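Local coordinates for 401aa long hypothetical glucose-1-phosphate thymidylyltransferase (Sulfolobus tokodaii, PDB 2GGO), which probably transfers nucleotidyl groups from nucleoside triphosphates to sugar 1-phosphates, and acetyl groups, in the synthesis of UDP-N-acetylglucosamine and UDP-N-acetylgalactosamine, at residues A[13-17]-A[209-215]. Sequence-based numbering, arbitrary orientation.
Sequences RLEPI and IGKPWNI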
loop_
_atom_site.group_PDB
_atom_site.type_symbol
_atom_site.label_atom_id
_atom_site.label_comp_id
_atom_site.label_asym_id
_atom_site.label_seq_id
_atom_site.Cartn_x
_atom_site.Cartn_y
_atom_site.Cartn_z
ATOM N N ARG A 13 9.012 -5.329 -3.168
ATOM C CA ARG A 13 8.044 -6.170 -2.519
ATOM C C ARG A 13 6.645 -5.937 -3.022
ATOM O O ARG A 13 5.790 -6.803 -2.872
ATOM C CB ARG A 13 8.091 -5.973 -1.013
ATOM C CG ARG A 13 9.198 -6.799 -0.328
ATOM C CD ARG A 13 9.386 -6.309 1.116
ATOM N NE ARG A 13 9.754 -4.878 1.140
ATOM C CZ ARG A 13 9.031 -3.888 1.677
ATOM N NH1 ARG A 13 7.877 -4.137 2.286
ATOM N NH2 ARG A 13 9.491 -2.640 1.627
ATOM N N LEU A 14 6.404 -4.788 -3.641
ATOM C CA LEU A 14 5.027 -4.463 -4.099
ATOM C C LEU A 14 4.843 -4.649 -5.626
ATOM O O LEU A 14 3.855 -4.282 -6.198
ATOM C CB LEU A 14 4.641 -3.067 -3.652
ATOM C CG LEU A 14 3.318 -2.894 -2.907
ATOM C CD1 LEU A 14 3.065 -3.993 -1.904
ATOM C CD2 LEU A 14 3.197 -1.495 -2.210
ATOM N N GLU A 15 5.841 -5.192 -6.292
ATOM C CA GLU A 15 5.643 -5.612 -7.679
ATOM C C GLU A 15 4.465 -6.592 -7.837
ATOM O O GLU A 15 4.160 -7.360 -6.946
ATOM C CB GLU A 15 6.903 -6.234 -8.182
ATOM C CG GLU A 15 7.972 -5.155 -8.201
ATOM C CD GLU A 15 9.305 -5.683 -8.652
ATOM O OE1 GLU A 15 9.370 -6.852 -9.053
ATOM O OE2 GLU A 15 10.288 -4.915 -8.616
ATOM N N PRO A 16 3.790 -6.570 -8.985
ATOM C CA PRO A 16 3.972 -5.749 -10.129
ATOM C C PRO A 16 3.325 -4.382 -10.050
ATOM O O PRO A 16 3.421 -3.639 -10.996
ATOM C CB PRO A 16 3.295 -6.585 -11.244
ATOM C CG PRO A 16 2.223 -7.295 -10.558
ATOM C CD PRO A 16 2.681 -7.527 -9.160
ATOM N N ILE A 17 2.627 -4.049 -8.967
ATOM C CA ILE A 17 1.984 -2.740 -8.901
ATOM C C ILE A 17 3.024 -1.627 -9.072
ATOM O O ILE A 17 2.718 -0.592 -9.682
ATOM C CB ILE A 17 1.210 -2.525 -7.595
ATOM C CG1 ILE A 17 -0.052 -3.392 -7.513
ATOM C CG2 ILE A 17 0.853 -0.995 -7.436
ATOM C CD1 ILE A 17 0.092 -4.853 -8.063
ATOM N N ILE A 209 2.275 -1.171 4.107
ATOM C CA ILE A 209 1.838 -1.804 2.900
ATOM C C ILE A 209 3.107 -2.402 2.341
ATOM O O ILE A 209 3.773 -1.813 1.527
ATOM C CB ILE A 209 1.178 -0.798 2.001
ATOM C CG1 ILE A 209 -0.083 -0.273 2.674
ATOM C CG2 ILE A 209 0.810 -1.429 0.666
ATOM C CD1 ILE A 209 -0.577 0.949 1.977
ATOM N N GLY A 210 3.461 -3.571 2.845
ATOM C CA GLY A 210 4.728 -4.197 2.507
ATOM C C GLY A 210 4.637 -5.458 1.669
ATOM O O GLY A 210 5.650 -6.063 1.331
ATOM N N LYS A 211 3.427 -5.877 1.341
ATOM C CA LYS A 211 3.249 -7.045 0.472
ATOM C C LYS A 211 1.966 -6.862 -0.322
ATOM O O LYS A 211 1.062 -6.127 0.116
ATOM C CB LYS A 211 3.347 -8.341 1.303
ATOM C CG LYS A 211 4.809 -8.591 1.800
ATOM C CD LYS A 211 4.978 -9.853 2.601
ATOM C CE LYS A 211 4.355 -9.726 3.996
ATOM N NZ LYS A 211 5.378 -9.841 5.081
ATOM N N PRO A 212 1.890 -7.429 -1.563
ATOM C CA PRO A 212 0.817 -6.962 -2.468
ATOM C C PRO A 212 -0.574 -7.204 -1.923
ATOM O O PRO A 212 -1.458 -6.363 -2.101
ATOM C CB PRO A 212 1.078 -7.723 -3.789
ATOM C CG PRO A 212 2.464 -8.209 -3.681
ATOM C CD PRO A 212 2.726 -8.454 -2.207
ATOM N N TRP A 213 -0.761 -8.280 -1.183
ATOM C CA TRP A 213 -2.064 -8.467 -0.591
ATOM C C TRP A 213 -2.467 -7.417 0.410
ATOM O O TRP A 213 -3.661 -7.256 0.623
ATOM C CB TRP A 213 -2.260 -9.855 -0.028
ATOM C CG TRP A 213 -1.262 -10.259 0.915
ATOM C CD1 TRP A 213 -1.341 -10.110 2.249
ATOM C CD2 TRP A 213 0.022 -10.883 0.644
ATOM N NE1 TRP A 213 -0.173 -10.567 2.849
ATOM C CE2 TRP A 213 0.655 -11.079 1.881
ATOM C CE3 TRP A 213 0.690 -11.288 -0.523
ATOM C CZ2 TRP A 213 1.909 -11.664 1.996
ATOM C CZ3 TRP A 213 1.942 -11.877 -0.403
ATOM C CH2 TRP A 213 2.532 -12.066 0.844
ATOM N N ASN A 214 -1.508 -6.694 1.021
ATOM C CA ASN A 214 -1.845 -5.578 1.928
ATOM C C ASN A 214 -2.557 -4.453 1.247
ATOM O O ASN A 214 -3.268 -3.728 1.887
ATOM C CB ASN A 214 -0.664 -5.013 2.705
ATOM C CG ASN A 214 0.092 -6.069 3.517
ATOM O OD1 ASN A 214 -0.493 -6.909 4.221
ATOM N ND2 ASN A 214 1.403 -5.994 3.469
ATOM N N ILE A 215 -2.426 -4.313 -0.064
ATOM C CA ILE A 215 -3.299 -3.388 -0.798
ATOM C C ILE A 215 -4.794 -3.731 -0.632
ATOM O O ILE A 215 -5.663 -2.843 -0.547
ATOM C CB ILE A 215 -2.893 -3.320 -2.301
ATOM C CG1 ILE A 215 -1.386 -3.085 -2.444
ATOM C CG2 ILE A 215 -3.751 -2.297 -3.057
ATOM C CD1 ILE A 215 -0.917 -2.723 -3.886
#
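The probable nucleotide-binding loop after strand 2-6 of the nucleotidyltransferase domain, with R13 and L14 in its 3-10 turn, packs here against the start of helix 212-225. R13, probably part of the nucleoside triphosphate site, bends its chain at chi3 (-59°), which turns the NH1 end of the guanidinium toward the backbone of G210. Its NH1 meets G210 O obliquely at 3.1 Å in a weak hydrogen bond, the N-H...O angle being 129°, and R13 CB lies 3.4 Å from the same oxygen. A methionine at R13 would probably leave G210 O without this donor and take a positive charge from the likely triphosphate site. L14 spreads its two methyls over the other segment: CD1 rests 3.5 Å from K211 C, at the peptide leading into P212, while CD2 touches I209 CG2 at 3.7 Å. The P212 ring lies against loop carbonyls, its CD 3.5 Å from R13 O and its CG 3.8 Å from E15 O. Beyond the cis peptide before P16, the chain returns so that I17 CG1 packs 3.8 Å from I215 CD1, the two side chains lying alongside each other, pointing opposite ways. F358 of strand 358-359, in the C-terminal hexapeptide-repeat part, touches both P16 and P212, placing this junction beside the interface between the two halves of the enzyme. A glycine-rich loop after the first strand that includes an arginine of the likely triphosphate site is typical of GT-A-like sugar nucleotidyltransferases.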